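Local coordinates for protein dTDP-4-dehydrorhamnose reductase (Sulfolobus tokodaii, PDB 2GGS) that binds NADPH and probably reduces dTDP-4-dehydrorhamnose, as expected for a member of the RmlD family of Rossmann-fold reductases, at residues E74-K77 against E78-Y81; V88-I91 against V92-G95; E210-S213 against R214-A218; L217-K220 against I221-K224. One frame throughout, in Å; residues are numbered along the deposited sequence.

Interaction 1. Residues E74-K77 against E78-Y81; sequences EIEK and EKAY
Glu76 sends CG beside its own backbone N (chi1 -53°), whereas Lys79, one turn on, sets CG opposite its backbone N (chi1 -178°), and these two choices bring both chains out side by side, pointing the same way. Each is extended beyond CG. The carboxylate of Glu76 thereby comes to rest against the aliphatic part of the lysine, OE1 lying 3.6 Å from CD of Lys79. The two charges stop short of a salt bridge, with Glu76 OE1 and Lys79 NZ 4.2 Å apart, and a water closes the gap: it donates to Glu76 OE1 at 2.6 Å and accepts from Lys79 NZ at 3.1 Å. Attraction between the opposite charges probably adds to this bridge.

The backbone beneath is a worked example of a kink between helices. Glu76, at the centre of an inverse gamma turn, has left helical geometry and occupies the N-cap position of the next helix. Its carbonyl O receives the N-H of Ala80 (N to O 3.0 Å), and Lys77 O takes Tyr81 N at 2.8 Å. Lys77 reaches back across the kink: bent at its last torsion, it donates from NZ to Glu74 O at 2.8 Å, tying the new helix to the end of the old one.

The contact thus joins helix 70-75 to helix 77-97 at the protein surface. Tyr81 leads away to pack on Tyr129, Leu136 and Phe140 of helix 129-141, while Glu74 OE1 bonds to Tyr129 N at the start of that same helix.

Interaction 2. Residues V88-I91 against V92-G95; sequences VRHI and VRAG
His90 and Arg93 run side by side along one flank of the helix, and their polar ends meet near a shared acid. Arg93 NH2 lies at the edge of the imidazole, near its plane and 3.5 Å from His90 ND1; ring and guanidinium planes are turned 77° apart. What gathers them is Glu50, whose OE2 is hydrogen-bonded to His90 ND1 and forms a salt bridge with Arg93 NH2, so one carboxylate oxygen is shared by both.

Like charges come next. Arg89 also runs alongside Arg93, one turn earlier, and its NH1 stands over one face of the Arg93 guanidinium, 4.1 Å from Arg93 NH1, with the two planar groups 63° apart. Both chains bend at chi3. Their repulsion is probably eased by the Glu50 carboxylate.

Between the two segments the apolar contact is a single pair: Val88 CG1 and Val92 CG2 sit 4.3 Å apart. With CG1 of Val92 anti to the backbone N (chi1 169°), its CG2 falls beside that N and lies 3.3 Å from Val88 O.

Backbone bonds of the regular alpha-helical pattern underlie all this, from Val92 N to Val88 O (2.9 Å) through to Gly95 N to Ile91 O (2.9 Å).

Helix 77-97 is wedged here between two other helices and a strand. His90 stacks on Phe46, and both His90 and Ile91 touch Leu49 of helix 46-56; Ile91 also reaches Ile61 and Asn63 of strand 60-63, while Val88 and Arg89 pack on Phe140 of helix 129-141.

Interaction 3. Residues E210-S213 against R214-A218; sequences ERIS and RFELA
Ile212 and Glu216 cross at about a right angle, the isoleucine laying its CG1 arm against the end of the glutamate, with Ile212 CG1 3.4 Å from Glu216 OE1. Beyond that arm, Ile212 CD1 continues to the first turn of the helix and meets Leu217 CB at 4.0 Å. The carboxylate oxygen against this apolar arm also has a polar partner: a water donates to Glu216 OE1 at 2.7 Å and accepts from Ser213 N at 2.9 Å, tying strand end to helix start.

Ser213 is oriented quite differently, its side chain turned over the helix end. With chi1 at 73°, OG sits between the backbone N and the carbonyl carbon, where it accepts the N-H of Glu216 (3.0 Å, 164°), and the hydroxyl also rests against Glu216 CB at 3.5 Å. Meanwhile Ser213 O starts the regular helical pattern by taking Leu217 N at 3.0 Å. An alanine here is likely to leave the Glu216 N-H without its side-chain acceptor and the first turn less firmly fixed.

Ile212 also pairs through its backbone with Tyr181 of strand 180-181, and Arg214 makes a cation-pi contact with the Tyr181 ring. The whole is a classic serine N-cap, formed where strand 212-213 of a small antiparallel pair passes directly into helix 214-224.

Interaction 4. Residues L217-K220 against I221-K224; sequences LALK and IKEK
Glu223 N donates to Leu219 O over 2.8 Å, a length matched one residue on by Lys224 N to Lys220 O at 2.8 Å. Ile221 and Lys222 donate to Leu217 and Ala218 in turn, so four successive carbonyls are engaged in the regular alpha-helical pattern.

Side chains settle on this backbone chiefly through carbon. In Ile221, CG1 stands at chi1 117°, away from the usual staggered values, with CG2 turned towards the backbone N; that CG2 methyl lies 4.3 Å from Leu217 CD1. On another side of the helix, Leu219 CD2 lies 4.3 Å from CD of Lys222, so that the leucine meets the hydrocarbon part of the lysine; the ammonium beyond it is directed to Leu227 O, to which Lys222 NZ donates a hydrogen bond. Lys220, bent at chi3 and chi4, brings NZ to 4.9 Å from Glu223 OE2, a distance at which the opposite charges probably attract without direct contact.

As a worked case of an amphipathic helix, the segment has its apolar flank turned into the protein. Ala218 and Ile221 pack on Val164 of helix 160-169, with Ile221 also on Tyr165; Ala218 and Leu219 touch Val231 of strand 231-234, and Lys220 rests on Ile212 of strand 212-213.

In the fold
The four contacts fall into two pairs, each sharing one helix. Interactions 1 and 2 share helix 77-97, their centres 20 Å apart and their nearest atoms about 7 Å. Interactions 3 and 4 overlap on helix 214-224, sharing Leu217 and Ala218, with centres 9 Å apart. Interactions 2 and 4 lie on opposite sides of the chain's centre, 42 Å from centre to centre. Both pairs come near bound NADPH: the side chain of Lys79 approaches it to about 7 Å, and those of Val88 and Arg214 each to about 8 Å, whereas that of Leu217 stays about 11 Å away.

Interaction 1. Residues E74-K77 against E78-Y81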
loop_
_atom_site.group_PDB
_atom_site.type_symbol
_atom_site.label_atom_id
_atom_site.label_comp_id
_atom_site.label_asym_id
_atom_site.label_seq_id
_atom_site.Cartn_x
_atom_site.Cartn_y
_atom_site.Cartn_z
ATOM N N GLU A 74 -6.592 -3.946 14.662
ATOM C CA GLU A 74 -7.643 -3.463 15.544
ATOM C C GLU A 74 -7.479 -4.000 16.962
ATOM O O GLU A 74 -7.813 -3.301 17.923
ATOM C CB GLU A 74 -9.035 -3.829 14.988
ATOM C CG GLU A 74 -10.175 -3.072 15.595
ATOM C CD GLU A 74 -10.301 -1.632 15.069
ATOM O OE1 GLU A 74 -9.508 -1.239 14.205
ATOM O OE2 GLU A 74 -11.192 -0.893 15.522
ATOM N N ILE A 75 -6.958 -5.220 17.065
ATOM C CA ILE A 75 -6.701 -5.877 18.364
ATOM C C ILE A 75 -5.281 -5.588 18.879
ATOM O O ILE A 75 -5.097 -5.248 20.071
ATOM C CB ILE A 75 -6.864 -7.412 18.296
ATOM C CG1 ILE A 75 -8.111 -7.851 17.526
ATOM C CG2 ILE A 75 -6.865 -8.018 19.709
ATOM C CD1 ILE A 75 -7.868 -9.140 16.683
ATOM N N GLU A 76 -4.282 -5.705 18.005
ATOM C CA GLU A 76 -2.904 -5.542 18.431
ATOM C C GLU A 76 -2.416 -4.155 18.102
ATOM O O GLU A 76 -1.457 -3.979 17.314
ATOM C CB GLU A 76 -2.017 -6.609 17.825
ATOM C CG GLU A 76 -2.554 -8.001 18.099
ATOM C CD GLU A 76 -2.001 -8.958 17.134
ATOM O OE1 GLU A 76 -0.806 -8.815 16.828
ATOM O OE2 GLU A 76 -2.757 -9.839 16.656
ATOM N N LYS A 77 -3.042 -3.187 18.769
ATOM C CA LYS A 77 -2.802 -1.761 18.462
ATOM C C LYS A 77 -1.370 -1.361 18.731
ATOM O O LYS A 77 -0.772 -0.636 17.930
ATOM C CB LYS A 77 -3.794 -0.837 19.181
ATOM C CG LYS A 77 -5.278 -1.118 18.873
ATOM C CD LYS A 77 -6.165 0.093 19.239
ATOM C CE LYS A 77 -7.621 -0.149 18.870
ATOM N NZ LYS A 77 -8.188 -1.209 19.736
ATOM N N GLU A 78 -0.791 -1.830 19.851
ATOM C CA GLU A 78 0.619 -1.534 20.139
ATOM C C GLU A 78 1.573 -1.959 19.008
ATOM O O GLU A 78 2.429 -1.189 18.605
ATOM C CB GLU A 78 1.077 -2.208 21.448
ATOM C CG GLU A 78 0.399 -1.677 22.693
ATOM C CD GLU A 78 -0.861 -2.428 23.103
ATOM O OE1 GLU A 78 -1.391 -3.272 22.317
ATOM O OE2 GLU A 78 -1.341 -2.115 24.227
ATOM N N LYS A 79 1.412 -3.185 18.523
ATOM C CA LYS A 79 2.222 -3.696 17.420
ATOM C C LYS A 79 2.013 -2.849 16.151
ATOM O O LYS A 79 2.984 -2.505 15.484
ATOM C CB LYS A 79 1.860 -5.145 17.110
ATOM C CG LYS A 79 2.694 -5.752 16.008
ATOM C CD LYS A 79 2.190 -7.143 15.654
ATOM C CE LYS A 79 2.915 -7.722 14.433
ATOM N NZ LYS A 79 2.442 -9.132 14.168
ATOM N N ALA A 80 0.753 -2.566 15.832
ATOM C CA ALA A 80 0.429 -1.723 14.619
ATOM C C ALA A 80 1.093 -0.372 14.727
ATOM O O ALA A 80 1.747 0.096 13.778
ATOM C CB ALA A 80 -1.071 -1.574 14.469
ATOM N N TYR A 81 0.978 0.267 15.890
ATOM C CA TYR A 81 1.653 1.548 16.096
ATOM C C TYR A 81 3.166 1.533 15.837
ATOM O O TYR A 81 3.730 2.408 15.195
ATOM C CB TYR A 81 1.327 2.115 17.506
ATOM C CG TYR A 81 1.913 3.503 17.694
ATOM C CD1 TYR A 81 1.221 4.636 17.240
ATOM C CD2 TYR A 81 3.160 3.689 18.312
ATOM C CE1 TYR A 81 1.748 5.923 17.406
ATOM C CE2 TYR A 81 3.690 4.973 18.483
ATOM C CZ TYR A 81 2.970 6.071 18.010
ATOM O OH TYR A 81 3.478 7.312 18.169
HETATM O O HOH W 1 1.002 -10.650 16.438
#

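Interaction 2. Residues V88-I91 against V92-G95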
loop_
_atom_site.group_PDB
_atom_site.type_symbol
_atom_site.label_atom_id
_atom_site.label_comp_id
_atom_site.label_asym_id
_atom_site.label_seq_id
_atom_site.Cartn_x
_atom_site.Cartn_y
_atom_site.Cartn_z
ATOM N N VAL A 88 8.394 4.948 11.196
ATOM C CA VAL A 88 8.511 6.043 10.229
ATOM C C VAL A 88 9.304 7.199 10.830
ATOM O O VAL A 88 10.088 7.850 10.128
ATOM C CB VAL A 88 7.130 6.522 9.708
ATOM C CG1 VAL A 88 7.332 7.636 8.645
ATOM C CG2 VAL A 88 6.363 5.369 9.108
ATOM N N ARG A 89 9.100 7.474 12.127
ATOM C CA ARG A 89 9.848 8.540 12.780
ATOM C C ARG A 89 11.362 8.280 12.645
ATOM O O ARG A 89 12.185 9.190 12.382
ATOM C CB ARG A 89 9.460 8.663 14.251
ATOM C CG ARG A 89 10.179 9.873 14.873
ATOM C CD ARG A 89 9.633 10.244 16.249
ATOM N NE ARG A 89 10.307 9.526 17.321
ATOM C CZ ARG A 89 11.420 9.927 17.923
ATOM N NH1 ARG A 89 12.041 11.045 17.541
ATOM N NH2 ARG A 89 11.929 9.181 18.891
ATOM N N HIS A 90 11.729 7.027 12.802
ATOM C CA HIS A 90 13.130 6.670 12.777
ATOM C C HIS A 90 13.704 6.593 11.359
ATOM O O HIS A 90 14.845 6.915 11.134
ATOM C CB HIS A 90 13.315 5.381 13.583
ATOM C CG HIS A 90 13.007 5.575 15.029
ATOM N ND1 HIS A 90 13.931 6.118 15.897
ATOM C CD2 HIS A 90 11.886 5.356 15.760
ATOM C CE1 HIS A 90 13.400 6.197 17.108
ATOM N NE2 HIS A 90 12.157 5.762 17.054
ATOM N N ILE A 91 12.892 6.179 10.396
ATOM C CA ILE A 91 13.294 6.257 9.014
ATOM C C ILE A 91 13.577 7.712 8.599
ATOM O O ILE A 91 14.597 8.006 8.007
ATOM C CB ILE A 91 12.197 5.644 8.107
ATOM C CG1 ILE A 91 12.132 4.131 8.345
ATOM C CG2 ILE A 91 12.506 5.961 6.646
ATOM C CD1 ILE A 91 10.937 3.465 7.589
ATOM N N VAL A 92 12.679 8.613 8.961
ATOM C CA VAL A 92 12.863 10.043 8.667
ATOM C C VAL A 92 14.138 10.602 9.348
ATOM O O VAL A 92 14.930 11.291 8.702
ATOM C CB VAL A 92 11.625 10.843 9.043
ATOM C CG1 VAL A 92 11.911 12.342 8.982
ATOM C CG2 VAL A 92 10.479 10.450 8.078
ATOM N N ARG A 93 14.333 10.256 10.629
ATOM C CA ARG A 93 15.484 10.775 11.371
ATOM C C ARG A 93 16.829 10.358 10.759
ATOM O O ARG A 93 17.683 11.207 10.451
ATOM C CB ARG A 93 15.422 10.371 12.841
ATOM C CG ARG A 93 16.467 11.114 13.643
ATOM C CD ARG A 93 16.159 11.032 15.100
ATOM N NE ARG A 93 16.281 9.675 15.611
ATOM C CZ ARG A 93 16.248 9.387 16.910
ATOM N NH1 ARG A 93 16.107 10.369 17.788
ATOM N NH2 ARG A 93 16.369 8.142 17.344
ATOM N N ALA A 94 17.006 9.053 10.582
ATOM C CA ALA A 94 18.195 8.507 9.910
ATOM C C ALA A 94 18.363 8.972 8.477
ATOM O O ALA A 94 19.487 9.309 8.050
ATOM C CB ALA A 94 18.174 6.995 9.987
ATOM N N GLY A 95 17.259 8.998 7.722
ATOM C CA GLY A 95 17.256 9.570 6.394
ATOM C C GLY A 95 17.815 10.989 6.368
ATOM O O GLY A 95 18.517 11.352 5.432
#

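Interaction 3. Residues E210-S213 against R214-A218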
loop_
_atom_site.group_PDB
_atom_site.type_symbol
_atom_site.label_atom_id
_atom_site.label_comp_id
_atom_site.label_asym_id
_atom_site.label_seq_id
_atom_site.Cartn_x
_atom_site.Cartn_y
_atom_site.Cartn_z
ATOM N N GLU A 210 -9.411 2.946 -10.473
ATOM C CA GLU A 210 -10.725 3.555 -10.689
ATOM C C GLU A 210 -11.661 3.114 -9.565
ATOM O O GLU A 210 -11.563 1.983 -9.056
ATOM C CB GLU A 210 -11.285 3.087 -12.044
ATOM C CG GLU A 210 -10.447 3.466 -13.240
ATOM C CD GLU A 210 -10.960 4.734 -13.910
ATOM O OE1 GLU A 210 -10.301 5.194 -14.860
ATOM O OE2 GLU A 210 -11.994 5.289 -13.465
ATOM N N ARG A 211 -12.566 4.007 -9.163
ATOM C CA ARG A 211 -13.559 3.691 -8.131
ATOM C C ARG A 211 -14.444 2.501 -8.554
ATOM O O ARG A 211 -15.003 2.512 -9.651
ATOM C CB ARG A 211 -14.442 4.906 -7.862
ATOM C CG ARG A 211 -15.617 4.652 -6.872
ATOM C CD ARG A 211 -16.372 5.997 -6.666
ATOM N NE ARG A 211 -17.472 5.921 -5.710
ATOM C CZ ARG A 211 -18.705 5.504 -5.995
ATOM N NH1 ARG A 211 -19.021 5.133 -7.227
ATOM N NH2 ARG A 211 -19.634 5.500 -5.040
ATOM N N ILE A 212 -14.561 1.490 -7.692
ATOM C CA ILE A 212 -15.378 0.319 -7.978
ATOM C C ILE A 212 -15.889 -0.277 -6.680
ATOM O O ILE A 212 -15.256 -0.128 -5.634
ATOM C CB ILE A 212 -14.559 -0.748 -8.798
ATOM C CG1 ILE A 212 -15.458 -1.792 -9.487
ATOM C CG2 ILE A 212 -13.513 -1.438 -7.884
ATOM C CD1 ILE A 212 -14.691 -2.777 -10.405
ATOM N N SER A 213 -17.059 -0.922 -6.739
ATOM C CA SER A 213 -17.587 -1.604 -5.567
ATOM C C SER A 213 -16.952 -2.989 -5.458
ATOM O O SER A 213 -16.534 -3.583 -6.468
ATOM C CB SER A 213 -19.139 -1.685 -5.639
ATOM O OG SER A 213 -19.565 -2.643 -6.604
ATOM N N ARG A 214 -16.891 -3.541 -4.239
ATOM C CA ARG A 214 -16.363 -4.897 -4.121
ATOM C C ARG A 214 -17.216 -5.895 -4.893
ATOM O O ARG A 214 -16.701 -6.853 -5.469
ATOM C CB ARG A 214 -16.324 -5.316 -2.646
ATOM C CG ARG A 214 -15.056 -4.856 -1.913
ATOM C CD ARG A 214 -15.144 -3.476 -1.417
ATOM N NE ARG A 214 -14.037 -3.141 -0.496
ATOM C CZ ARG A 214 -13.788 -1.920 -0.043
ATOM N NH1 ARG A 214 -14.532 -0.887 -0.426
ATOM N NH2 ARG A 214 -12.775 -1.730 0.794
ATOM N N PHE A 215 -18.528 -5.660 -4.877
ATOM C CA PHE A 215 -19.493 -6.553 -5.528
ATOM C C PHE A 215 -19.224 -6.602 -7.026
ATOM O O PHE A 215 -19.083 -7.683 -7.614
ATOM C CB PHE A 215 -20.916 -6.068 -5.246
ATOM C CG PHE A 215 -22.009 -7.036 -5.701
ATOM C CD1 PHE A 215 -22.044 -8.344 -5.222
ATOM C CD2 PHE A 215 -23.012 -6.606 -6.560
ATOM C CE1 PHE A 215 -23.049 -9.259 -5.625
ATOM C CE2 PHE A 215 -24.029 -7.498 -6.974
ATOM C CZ PHE A 215 -24.043 -8.828 -6.478
ATOM N N GLU A 216 -19.118 -5.432 -7.647
ATOM C CA GLU A 216 -18.912 -5.451 -9.088
ATOM C C GLU A 216 -17.563 -6.109 -9.372
ATOM O O GLU A 216 -17.437 -6.907 -10.300
ATOM C CB GLU A 216 -18.991 -4.062 -9.726
ATOM C CG GLU A 216 -18.709 -4.151 -11.235
ATOM C CD GLU A 216 -18.606 -2.829 -11.979
ATOM O OE1 GLU A 216 -18.359 -1.783 -11.348
ATOM O OE2 GLU A 216 -18.737 -2.868 -13.244
ATOM N N LEU A 217 -16.551 -5.777 -8.559
ATOM C CA LEU A 217 -15.217 -6.326 -8.801
ATOM C C LEU A 217 -15.221 -7.848 -8.738
ATOM O O LEU A 217 -14.652 -8.508 -9.605
ATOM C CB LEU A 217 -14.194 -5.741 -7.812
ATOM C CG LEU A 217 -12.747 -6.234 -7.924
ATOM C CD1 LEU A 217 -12.224 -6.069 -9.345
ATOM C CD2 LEU A 217 -11.878 -5.462 -6.965
ATOM N N ALA A 218 -15.908 -8.387 -7.730
ATOM C CA ALA A 218 -15.981 -9.820 -7.508
ATOM C C ALA A 218 -16.678 -10.504 -8.691
ATOM O O ALA A 218 -16.199 -11.514 -9.185
ATOM C CB ALA A 218 -16.709 -10.104 -6.204
HETATM O O HOH W 2 -18.823 -0.586 -9.004
#

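Interaction 4. Residues L217-K220 against I221-K224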
loop_
_atom_site.group_PDB
_atom_site.type_symbol
_atom_site.label_atom_id
_atom_site.label_comp_id
_atom_site.label_asym_id
_atom_site.label_seq_id
_atom_site.Cartn_x
_atom_site.Cartn_y
_atom_site.Cartn_z
ATOM N N LEU A 217 -16.551 -5.777 -8.559
ATOM C CA LEU A 217 -15.217 -6.326 -8.801
ATOM C C LEU A 217 -15.221 -7.848 -8.738
ATOM O O LEU A 217 -14.652 -8.508 -9.605
ATOM C CB LEU A 217 -14.194 -5.741 -7.812
ATOM C CG LEU A 217 -12.747 -6.234 -7.924
ATOM C CD1 LEU A 217 -12.224 -6.069 -9.345
ATOM C CD2 LEU A 217 -11.878 -5.462 -6.965
ATOM N N ALA A 218 -15.908 -8.387 -7.730
ATOM C CA ALA A 218 -15.981 -9.820 -7.508
ATOM C C ALA A 218 -16.678 -10.504 -8.691
ATOM O O ALA A 218 -16.199 -11.514 -9.185
ATOM C CB ALA A 218 -16.709 -10.104 -6.204
ATOM N N LEU A 219 -17.779 -9.907 -9.152
ATOM C CA LEU A 219 -18.540 -10.461 -10.277
ATOM C C LEU A 219 -17.794 -10.341 -11.608
ATOM O O LEU A 219 -17.932 -11.233 -12.466
ATOM C CB LEU A 219 -19.922 -9.814 -10.385
ATOM C CG LEU A 219 -20.938 -10.186 -9.309
ATOM C CD1 LEU A 219 -22.248 -9.421 -9.473
ATOM C CD2 LEU A 219 -21.220 -11.680 -9.312
ATOM N N LYS A 220 -17.025 -9.258 -11.789
ATOM C CA LYS A 220 -16.142 -9.134 -12.958
ATOM C C LYS A 220 -15.158 -10.268 -12.962
ATOM O O LYS A 220 -14.952 -10.869 -14.032
ATOM C CB LYS A 220 -15.316 -7.835 -13.006
ATOM C CG LYS A 220 -16.062 -6.611 -13.399
ATOM C CD LYS A 220 -15.073 -5.459 -13.546
ATOM C CE LYS A 220 -14.378 -5.531 -14.900
ATOM N NZ LYS A 220 -15.420 -5.397 -15.969
ATOM N N ILE A 221 -14.544 -10.586 -11.810
ATOM C CA ILE A 221 -13.581 -11.673 -11.843
ATOM C C ILE A 221 -14.266 -13.041 -12.000
ATOM O O ILE A 221 -13.745 -13.897 -12.708
ATOM C CB ILE A 221 -12.415 -11.669 -10.776
ATOM C CG1 ILE A 221 -12.476 -12.864 -9.838
ATOM C CG2 ILE A 221 -12.072 -10.294 -10.137
ATOM C CD1 ILE A 221 -11.219 -13.093 -9.137
ATOM N N LYS A 222 -15.444 -13.214 -11.408
ATOM C CA LYS A 222 -16.283 -14.401 -11.682
ATOM C C LYS A 222 -16.571 -14.560 -13.185
ATOM O O LYS A 222 -16.320 -15.623 -13.741
ATOM C CB LYS A 222 -17.587 -14.367 -10.872
ATOM C CG LYS A 222 -18.384 -15.677 -10.880
ATOM C CD LYS A 222 -19.592 -15.604 -10.007
ATOM C CE LYS A 222 -20.740 -16.540 -10.458
ATOM N NZ LYS A 222 -20.294 -17.806 -11.058
ATOM N N GLU A 223 -17.088 -13.500 -13.819
ATOM C CA GLU A 223 -17.383 -13.462 -15.265
ATOM C C GLU A 223 -16.112 -13.731 -16.060
ATOM O O GLU A 223 -16.121 -14.526 -17.018
ATOM C CB GLU A 223 -17.979 -12.091 -15.667
ATOM C CG GLU A 223 -18.255 -11.872 -17.215
ATOM C CD GLU A 223 -18.506 -10.392 -17.648
ATOM O OE1 GLU A 223 -19.145 -10.192 -18.694
ATOM O OE2 GLU A 223 -18.068 -9.404 -16.975
ATOM N N LYS A 224 -15.014 -13.090 -15.654
ATOM C CA LYS A 224 -13.754 -13.181 -16.411
ATOM C C LYS A 224 -13.303 -14.631 -16.609
ATOM O O LYS A 224 -12.816 -14.999 -17.682
ATOM C CB LYS A 224 -12.646 -12.350 -15.749
ATOM C CG LYS A 224 -11.421 -12.115 -16.652
ATOM C CD LYS A 224 -10.687 -10.824 -16.296
ATOM C CE LYS A 224 -9.565 -10.513 -17.297
ATOM N NZ LYS A 224 -8.256 -11.055 -16.839
#